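Local coordinates for protein acetate CoA-transferase subunit beta (Escherichia coli DH5[alpha], PDB 5DBN) that transfers coenzyme A from acetyl-CoA to acetoacetate and other short-chain fatty acids through a covalent enzyme-CoA intermediate, at residues R9-E14 with T29-Y34; Q102-A107 with L151-M156; A107-W112 with P157-H162. All coordinates share one frame; numbering follows the deposited sequence.

Contact 1 (R9-E14 with T29-Y34); sequences RRVAQE and TMVANY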
loop_
_atom_site.group_PDB
_atom_site.type_symbol
_atom_site.label_atom_id
_atom_site.label_comp_id
_atom_site.label_asym_id
_atom_site.label_seq_id
_atom_site.Cartn_x
_atom_site.Cartn_y
_atom_site.Cartn_z
ATOM N N ARG B 9 -21.521 23.874 -16.797
ATOM C CA ARG B 9 -22.452 23.218 -17.704
ATOM C C ARG B 9 -21.711 22.557 -18.865
ATOM O O ARG B 9 -21.985 21.409 -19.211
ATOM C CB ARG B 9 -23.471 24.231 -18.229
ATOM C CG ARG B 9 -24.516 23.670 -19.178
ATOM C CD ARG B 9 -25.548 24.736 -19.520
ATOM N NE ARG B 9 -26.569 24.259 -20.448
ATOM C CZ ARG B 9 -27.623 24.974 -20.833
ATOM N NH1 ARG B 9 -27.800 26.207 -20.373
ATOM N NH2 ARG B 9 -28.504 24.460 -21.682
ATOM N N ARG B 10 -20.770 23.281 -19.465
ATOM C CA ARG B 10 -19.996 22.737 -20.576
ATOM C C ARG B 10 -19.127 21.552 -20.149
ATOM O O ARG B 10 -19.057 20.545 -20.854
ATOM C CB ARG B 10 -19.125 23.827 -21.212
ATOM C CG ARG B 10 -18.222 23.325 -22.341
ATOM C CD ARG B 10 -19.014 22.639 -23.451
ATOM N NE ARG B 10 -18.148 21.956 -24.410
ATOM C CZ ARG B 10 -17.714 20.704 -24.274
ATOM N NH1 ARG B 10 -18.045 19.984 -23.210
ATOM N NH2 ARG B 10 -16.935 20.171 -25.203
ATOM N N VAL B 11 -18.462 21.673 -19.004
ATOM C CA VAL B 11 -17.633 20.589 -18.488
ATOM C C VAL B 11 -18.478 19.346 -18.214
ATOM O O VAL B 11 -18.048 18.221 -18.478
ATOM C CB VAL B 11 -16.888 21.006 -17.198
ATOM C CG1 VAL B 11 -16.186 19.812 -16.558
ATOM C CG2 VAL B 11 -15.878 22.106 -17.494
ATOM N N ALA B 12 -19.678 19.554 -17.683
ATOM C CA ALA B 12 -20.586 18.452 -17.388
ATOM C C ALA B 12 -20.909 17.647 -18.642
ATOM O O ALA B 12 -21.054 16.426 -18.587
ATOM C CB ALA B 12 -21.866 18.981 -16.757
ATOM N N GLN B 13 -21.023 18.339 -19.771
ATOM C CA GLN B 13 -21.312 17.689 -21.047
ATOM C C GLN B 13 -20.120 16.886 -21.570
ATOM O O GLN B 13 -20.267 16.069 -22.479
ATOM C CB GLN B 13 -21.741 18.730 -22.085
ATOM C CG GLN B 13 -23.114 19.334 -21.812
ATOM C CD GLN B 13 -23.472 20.459 -22.767
ATOM O OE1 GLN B 13 -22.628 20.943 -23.522
ATOM N NE2 GLN B 13 -24.731 20.881 -22.738
ATOM N N GLU B 14 -18.945 17.104 -20.986
ATOM C CA GLU B 14 -17.736 16.406 -21.419
ATOM C C GLU B 14 -17.651 15.013 -20.812
ATOM O O GLU B 14 -17.073 14.102 -21.405
ATOM C CB GLU B 14 -16.487 17.203 -21.035
ATOM C CG GLU B 14 -15.191 16.656 -21.617
ATOM C CD GLU B 14 -15.108 16.794 -23.125
ATOM O OE1 GLU B 14 -15.903 17.567 -23.704
ATOM O OE2 GLU B 14 -14.247 16.124 -23.731
ATOM N N THR B 29 -17.055 21.869 -8.358
ATOM C CA THR B 29 -18.120 21.185 -7.623
ATOM C C THR B 29 -19.481 21.439 -8.267
ATOM O O THR B 29 -20.397 20.627 -8.142
ATOM C CB THR B 29 -18.177 21.629 -6.147
ATOM O OG1 THR B 29 -18.451 23.034 -6.073
ATOM C CG2 THR B 29 -16.863 21.327 -5.444
ATOM N N MET B 30 -19.604 22.573 -8.954
ATOM C CA MET B 30 -20.847 22.942 -9.624
ATOM C C MET B 30 -21.159 22.009 -10.792
ATOM O O MET B 30 -22.309 21.912 -11.221
ATOM C CB MET B 30 -20.776 24.383 -10.131
ATOM C CG MET B 30 -20.819 25.428 -9.035
ATOM S SD MET B 30 -20.398 27.087 -9.613
ATOM C CE MET B 30 -21.759 27.422 -10.727
ATOM N N VAL B 31 -20.133 21.343 -11.316
ATOM C CA VAL B 31 -20.300 20.454 -12.462
ATOM C C VAL B 31 -21.298 19.344 -12.148
ATOM O O VAL B 31 -22.006 18.863 -13.032
ATOM C CB VAL B 31 -18.950 19.830 -12.889
ATOM C CG1 VAL B 31 -19.141 18.801 -14.006
ATOM C CG2 VAL B 31 -17.981 20.915 -13.337
ATOM N N ALA B 32 -21.365 18.957 -10.879
ATOM C CA ALA B 32 -22.262 17.891 -10.449
ATOM C C ALA B 32 -23.726 18.303 -10.604
ATOM O O ALA B 32 -24.619 17.455 -10.598
ATOM C CB ALA B 32 -21.970 17.509 -9.008
ATOM N N ASN B 33 -23.964 19.603 -10.752
ATOM C CA ASN B 33 -25.321 20.137 -10.806
ATOM C C ASN B 33 -25.828 20.328 -12.233
ATOM O O ASN B 33 -26.894 20.910 -12.440
ATOM C CB ASN B 33 -25.383 21.480 -10.074
ATOM C CG ASN B 33 -24.913 21.386 -8.635
ATOM O OD1 ASN B 33 -24.951 20.316 -8.023
ATOM N ND2 ASN B 33 -24.464 22.510 -8.087
ATOM N N TYR B 34 -25.064 19.846 -13.211
ATOM C CA TYR B 34 -25.412 20.035 -14.619
ATOM C C TYR B 34 -25.184 18.775 -15.454
ATOM O O TYR B 34 -25.014 18.857 -16.670
ATOM C CB TYR B 34 -24.612 21.200 -15.207
ATOM C CG TYR B 34 -24.941 22.534 -14.578
ATOM C CD1 TYR B 34 -26.058 23.257 -14.977
ATOM C CD2 TYR B 34 -24.131 23.075 -13.589
ATOM C CE1 TYR B 34 -26.361 24.474 -14.406
ATOM C CE2 TYR B 34 -24.425 24.294 -13.013
ATOM C CZ TYR B 34 -25.542 24.989 -13.423
ATOM O OH TYR B 34 -25.836 26.203 -12.850
#
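Val31 and Ala12 meet at the middle of this contact. CG1 of Val31 lies 3.7 Å from CA of Ala12, so this methyl rests on the helix backbone as well as beside the alanine methyl. The other branch, CG2 of Val31, reaches CG1 of Val11 at 3.8 Å. The two valines cross at about a right angle. In Val31, CG1 is anti to the backbone N (chi1 175°), which sends one methyl to each of the two helix residues. CB of Tyr34 sits 3.9 Å from CB of Ala12 and also 3.9 Å from CA of Arg9, while its ring runs obliquely past the arginine CA. No hydrogen bond joins the two segments; the contact is mainly apolar packing. CB of Arg10 is directed away from 29-34. Both end nitrogens of Arg10 hold OE1 of Glu14, and Glu185, Lys134 and Arg175 extend this charge network. Helix 3-12 is set against the loop after strand 20-23, which includes a 3-10 piece at 32-33. Val31 touches Leu23 of that strand. Val11 packs on Ile136 and Val168, in strands 135-138 and 166-168 of the large mixed sheet of the CoA-transferase fold.

Contact 2 (Q102-A107 with L151-M156); sequences QVDEEA and LRRCTM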
loop_
_atom_site.group_PDB
_atom_site.type_symbol
_atom_site.label_atom_id
_atom_site.label_comp_id
_atom_site.label_asym_id
_atom_site.label_seq_id
_atom_site.Cartn_x
_atom_site.Cartn_y
_atom_site.Cartn_z
ATOM N N GLN B 102 -3.508 29.775 -13.656
ATOM C CA GLN B 102 -2.855 29.959 -14.945
ATOM C C GLN B 102 -2.685 28.642 -15.702
ATOM O O GLN B 102 -2.460 27.587 -15.104
ATOM C CB GLN B 102 -1.489 30.629 -14.758
ATOM C CG GLN B 102 -1.573 32.056 -14.243
ATOM C CD GLN B 102 -0.229 32.744 -14.159
ATOM O OE1 GLN B 102 0.822 32.103 -14.187
ATOM N NE2 GLN B 102 -0.260 34.068 -14.061
ATOM N N VAL B 103 -2.798 28.729 -17.024
ATOM C CA VAL B 103 -2.514 27.618 -17.926
ATOM C C VAL B 103 -1.766 28.195 -19.122
ATOM O O VAL B 103 -2.003 29.344 -19.491
ATOM C CB VAL B 103 -3.805 26.903 -18.390
ATOM C CG1 VAL B 103 -3.480 25.748 -19.331
ATOM C CG2 VAL B 103 -4.600 26.404 -17.193
ATOM N N ASP B 104 -0.860 27.422 -19.719
ATOM C CA ASP B 104 -0.115 27.916 -20.877
ATOM C C ASP B 104 -0.068 26.941 -22.051
ATOM O O ASP B 104 -0.564 25.816 -21.970
ATOM C CB ASP B 104 1.314 28.303 -20.467
ATOM C CG ASP B 104 2.099 27.149 -19.862
ATOM O OD1 ASP B 104 1.824 25.975 -20.188
ATOM O OD2 ASP B 104 3.017 27.425 -19.061
ATOM N N GLU B 105 0.529 27.407 -23.145
ATOM C CA GLU B 105 0.572 26.667 -24.402
ATOM C C GLU B 105 1.280 25.321 -24.268
ATOM O O GLU B 105 1.049 24.413 -25.066
ATOM C CB GLU B 105 1.269 27.510 -25.477
ATOM C CG GLU B 105 2.718 27.848 -25.150
ATOM C CD GLU B 105 3.311 28.899 -26.073
ATOM O OE1 GLU B 105 2.581 29.832 -26.473
ATOM O OE2 GLU B 105 4.515 28.795 -26.393
ATOM N N GLU B 106 2.139 25.199 -23.260
ATOM C CA GLU B 106 2.841 23.946 -22.997
ATOM C C GLU B 106 2.033 23.044 -22.067
ATOM O O GLU B 106 2.555 22.066 -21.531
ATOM C CB GLU B 106 4.221 24.223 -22.396
ATOM C CG GLU B 106 5.132 25.037 -23.303
ATOM C CD GLU B 106 5.462 24.315 -24.600
ATOM O OE1 GLU B 106 5.609 23.075 -24.572
ATOM O OE2 GLU B 106 5.569 24.988 -25.649
ATOM N N ALA B 107 0.763 23.390 -21.880
ATOM C CA ALA B 107 -0.164 22.615 -21.058
ATOM C C ALA B 107 0.261 22.544 -19.590
ATOM O O ALA B 107 -0.209 21.681 -18.848
ATOM C CB ALA B 107 -0.322 21.203 -21.629
ATOM N N LEU B 151 -1.584 31.914 -20.655
ATOM C CA LEU B 151 -0.328 32.573 -21.030
ATOM C C LEU B 151 0.587 31.729 -21.917
ATOM O O LEU B 151 0.296 30.575 -22.208
ATOM C CB LEU B 151 0.433 32.965 -19.762
ATOM C CG LEU B 151 -0.372 33.748 -18.722
ATOM C CD1 LEU B 151 0.444 33.938 -17.451
ATOM C CD2 LEU B 151 -0.829 35.088 -19.284
ATOM N N ARG B 152 1.692 32.325 -22.357
ATOM C CA ARG B 152 2.731 31.586 -23.068
ATOM C C ARG B 152 3.477 30.675 -22.107
ATOM O O ARG B 152 3.843 29.552 -22.450
ATOM C CB ARG B 152 3.710 32.539 -23.751
ATOM C CG ARG B 152 3.120 33.290 -24.929
ATOM C CD ARG B 152 4.144 34.214 -25.561
ATOM N NE ARG B 152 3.611 34.887 -26.742
ATOM C CZ ARG B 152 4.328 35.659 -27.552
ATOM N NH1 ARG B 152 5.614 35.870 -27.310
ATOM N NH2 ARG B 152 3.756 36.223 -28.608
ATOM N N ARG B 153 3.702 31.179 -20.900
ATOM C CA ARG B 153 4.388 30.432 -19.857
ATOM C C ARG B 153 3.890 30.915 -18.507
ATOM O O ARG B 153 3.862 32.118 -18.251
ATOM C CB ARG B 153 5.905 30.608 -19.968
ATOM C CG ARG B 153 6.712 29.924 -18.865
ATOM C CD ARG B 153 6.447 28.425 -18.813
ATOM N NE ARG B 153 7.381 27.719 -17.934
ATOM C CZ ARG B 153 7.221 27.557 -16.623
ATOM N NH1 ARG B 153 6.156 28.050 -16.003
ATOM N NH2 ARG B 153 8.134 26.895 -15.925
ATOM N N CYS B 154 3.489 29.980 -17.651
ATOM C CA CYS B 154 3.011 30.328 -16.319
ATOM C C CYS B 154 4.096 31.088 -15.565
ATOM O O CYS B 154 5.266 30.711 -15.610
ATOM C CB CYS B 154 2.608 29.073 -15.544
ATOM S SG CYS B 154 1.159 28.213 -16.205
ATOM N N THR B 155 3.707 32.162 -14.883
ATOM C CA THR B 155 4.651 32.939 -14.086
ATOM C C THR B 155 4.544 32.519 -12.624
ATOM O O THR B 155 5.477 32.709 -11.845
ATOM C CB THR B 155 4.407 34.461 -14.225
ATOM O OG1 THR B 155 5.449 35.183 -13.554
ATOM C CG2 THR B 155 3.061 34.856 -13.648
ATOM N N MET B 156 3.400 31.946 -12.261
ATOM C CA MET B 156 3.184 31.449 -10.908
ATOM C C MET B 156 3.724 30.024 -10.782
ATOM O O MET B 156 3.895 29.337 -11.789
ATOM C CB MET B 156 1.699 31.487 -10.550
ATOM C CG MET B 156 1.076 32.871 -10.623
ATOM S SD MET B 156 -0.661 32.866 -10.133
ATOM C CE MET B 156 -1.100 34.578 -10.407
#
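Gln102 and Asp104 each use a side-chain oxygen to hold backbone N-H groups of the segment 151-156. The frame is a parallel beta pairing at the edge of a small three-stranded sheet, where strand 102-104 lies beside strand 150-151. OE1 of Gln102 accepts two bonds, from N of Thr155 at 3.0 Å and from N of Met156 at 3.2 Å. The first donor lies in the amide carbonyl plane; the second stands above it. Together they restrict the rotation of this buried amide. CG of Asp104 stands between its backbone N and carbonyl carbon (chi1 59°), which carries OD2 to N of Cys154 at 3.0 Å; this bond uses the anti lone pair. The other oxygen, OD1, accepts from N of Asn108, beyond the type I turn from Asp104 to Ala107. Asp104 thus ties the turn to the facing loop. N of Leu151 donates to O of Val103 at 2.9 Å, and a weak bond from N of Glu105 to O of Leu151 completes the parallel bridge. Farther out, OE2 of Glu105 forms a salt bridge with Arg202. Side chains of Thr155, Met156 and Leu151 pack on the Gln102 amide. CG2 of Thr155 is 3.4 Å from NE2 of Gln102, and the Met156 chain crosses the glutamine at about a right angle. CD1 of Leu151 lies 3.5 Å from NE2 of Gln102.

Contact 3 (A107-W112 with P157-H162); sequences ANLANW and PLTAQH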
loop_
_atom_site.group_PDB
_atom_site.type_symbol
_atom_site.label_atom_id
_atom_site.label_comp_id
_atom_site.label_asym_id
_atom_site.label_seq_id
_atom_site.Cartn_x
_atom_site.Cartn_y
_atom_site.Cartn_z
ATOM N N ALA B 107 0.763 23.390 -21.880
ATOM C CA ALA B 107 -0.164 22.615 -21.058
ATOM C C ALA B 107 0.261 22.544 -19.590
ATOM O O ALA B 107 -0.209 21.681 -18.848
ATOM C CB ALA B 107 -0.322 21.203 -21.629
ATOM N N ASN B 108 1.126 23.461 -19.165
ATOM C CA ASN B 108 1.498 23.545 -17.757
ATOM C C ASN B 108 0.343 24.129 -16.950
ATOM O O ASN B 108 -0.502 24.837 -17.495
ATOM C CB ASN B 108 2.755 24.395 -17.568
ATOM C CG ASN B 108 3.931 23.890 -18.382
ATOM O OD1 ASN B 108 4.105 22.686 -18.563
ATOM N ND2 ASN B 108 4.749 24.813 -18.876
ATOM N N LEU B 109 0.309 23.821 -15.655
ATOM C CA LEU B 109 -0.760 24.290 -14.778
ATOM C C LEU B 109 -0.207 24.891 -13.494
ATOM O O LEU B 109 0.759 24.388 -12.923
ATOM C CB LEU B 109 -1.716 23.147 -14.432
ATOM C CG LEU B 109 -2.859 23.484 -13.469
ATOM C CD1 LEU B 109 -3.833 24.473 -14.096
ATOM C CD2 LEU B 109 -3.574 22.225 -13.019
ATOM N N ALA B 110 -0.837 25.976 -13.057
ATOM C CA ALA B 110 -0.577 26.569 -11.753
ATOM C C ALA B 110 -1.915 26.872 -11.089
ATOM O O ALA B 110 -2.719 27.630 -11.636
ATOM C CB ALA B 110 0.261 27.828 -11.888
ATOM N N ASN B 111 -2.172 26.270 -9.929
ATOM C CA ASN B 111 -3.459 26.457 -9.262
ATOM C C ASN B 111 -3.425 26.143 -7.770
ATOM O O ASN B 111 -4.448 25.769 -7.191
ATOM C CB ASN B 111 -4.535 25.597 -9.941
ATOM C CG ASN B 111 -4.465 24.127 -9.545
ATOM O OD1 ASN B 111 -3.409 23.606 -9.196
ATOM N ND2 ASN B 111 -5.605 23.452 -9.608
ATOM N N TRP B 112 -2.261 26.304 -7.146
ATOM C CA TRP B 112 -2.127 26.035 -5.716
ATOM C C TRP B 112 -1.446 27.163 -4.946
ATOM O O TRP B 112 -1.427 27.144 -3.717
ATOM C CB TRP B 112 -1.365 24.726 -5.491
ATOM C CG TRP B 112 0.105 24.785 -5.783
ATOM C CD1 TRP B 112 0.703 24.684 -7.004
ATOM C CD2 TRP B 112 1.166 24.939 -4.831
ATOM N NE1 TRP B 112 2.067 24.769 -6.874
ATOM C CE2 TRP B 112 2.377 24.926 -5.548
ATOM C CE3 TRP B 112 1.206 25.088 -3.441
ATOM C CZ2 TRP B 112 3.616 25.059 -4.925
ATOM C CZ3 TRP B 112 2.438 25.218 -2.825
ATOM C CH2 TRP B 112 3.626 25.203 -3.566
ATOM N N PRO B 157 3.993 29.575 -9.543
ATOM C CA PRO B 157 4.516 28.220 -9.325
ATOM C C PRO B 157 3.610 27.130 -9.894
ATOM O O PRO B 157 2.403 27.122 -9.640
ATOM C CB PRO B 157 4.601 28.118 -7.799
ATOM C CG PRO B 157 4.709 29.526 -7.330
ATOM C CD PRO B 157 3.886 30.329 -8.282
ATOM N N LEU B 158 4.197 26.219 -10.660
ATOM C CA LEU B 158 3.429 25.182 -11.334
ATOM C C LEU B 158 2.857 24.156 -10.364
ATOM O O LEU B 158 3.471 23.828 -9.349
ATOM C CB LEU B 158 4.295 24.459 -12.366
ATOM C CG LEU B 158 4.883 25.288 -13.506
ATOM C CD1 LEU B 158 5.668 24.394 -14.450
ATOM C CD2 LEU B 158 3.795 26.027 -14.258
ATOM N N THR B 159 1.663 23.674 -10.683
ATOM C CA THR B 159 1.100 22.501 -10.036
ATOM C C THR B 159 1.691 21.268 -10.710
ATOM O O THR B 159 1.997 20.267 -10.062
ATOM C CB THR B 159 -0.435 22.476 -10.138
ATOM O OG1 THR B 159 -0.972 23.656 -9.530
ATOM C CG2 THR B 159 -1.009 21.245 -9.456
ATOM N N ALA B 160 1.843 21.361 -12.026
ATOM C CA ALA B 160 2.447 20.303 -12.822
ATOM C C ALA B 160 2.821 20.844 -14.193
ATOM O O ALA B 160 2.408 21.942 -14.565
ATOM C CB ALA B 160 1.500 19.130 -12.957
ATOM N N GLN B 161 3.605 20.072 -14.937
ATOM C CA GLN B 161 4.000 20.454 -16.286
ATOM C C GLN B 161 3.397 19.499 -17.310
ATOM O O GLN B 161 3.363 18.285 -17.095
ATOM C CB GLN B 161 5.526 20.476 -16.415
ATOM C CG GLN B 161 6.200 19.147 -16.123
ATOM C CD GLN B 161 7.704 19.208 -16.306
ATOM O OE1 GLN B 161 8.274 20.283 -16.490
ATOM N NE2 GLN B 161 8.355 18.050 -16.263
ATOM N N HIS B 162 2.911 20.062 -18.414
ATOM C CA HIS B 162 2.391 19.283 -19.537
ATOM C C HIS B 162 1.288 18.305 -19.132
ATOM O O HIS B 162 1.276 17.161 -19.589
ATOM C CB HIS B 162 3.533 18.512 -20.202
ATOM C CG HIS B 162 4.790 19.312 -20.360
ATOM N ND1 HIS B 162 4.870 20.424 -21.170
ATOM C CD2 HIS B 162 6.021 19.150 -19.820
ATOM C CE1 HIS B 162 6.094 20.919 -21.114
ATOM N NE2 HIS B 162 6.813 20.164 -20.304
#
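The Trp112 indole turns its edge to the segment 157-162, and the His162 ring offers a face to Asn108. Between the rings lies a classic beta bulge on a single antiparallel bridge, Leu109 with Ala160; Thr159 and Ala160 both face Leu109. CG of Trp112 stands between its backbone N and carbonyl carbon (chi1 73°), which brings NE1 to O of Leu158, a 3.0 Å hydrogen bond. The acceptor lies near the ring plane, but the nitrogen stands well above the carbonyl plane. OD1 of Asn108 sits 3.5 Å above the His162 ring plane, offset toward the rim, while ND1 of His162 bonds to O of Glu106. N of Leu109 donates almost straight to O of Ala160 (3.0 Å, 174°). O of Leu109 accepts weakly from N of Ala160; its bond from N of Thr159 is modelled doubtfully short. Leu109 and Ala160 also pack on Val129 of helix 125-131. OG1 of Thr159 donates to OD1 of Asn111, though this separation is also doubtfully short. The Asn111 side chain is about 10 Å from that of the predicted active-site Glu46, and its ND2 donates to O of Gly99. OD1 of Asn108 also receives N of His162, in its carbonyl plane, at 2.9 Å.

Overall arrangement
Contacts 2 and 3 form one unit, while contact 1 stands apart. The centres of contacts 2 and 3 are about 8 Å apart, and they share Ala107. Their strands, 102-104 and 109-110, are neighbours in the small three-stranded sheet, and N of Gln102 bonds to O of Ala110 between them. Contact 1 lies on the opposite side of the chain's centre, about 24 Å and 22 Å, centre to centre, from contacts 2 and 3. It is buried against the large sheet, has no hydrogen bond across its segments and is mainly apolar packing. Contacts 2 and 3 are partly buried and rich in hydrogen bonds, many to loop backbone. Another protein chain packs on contact 3; none touches contacts 1 and 2.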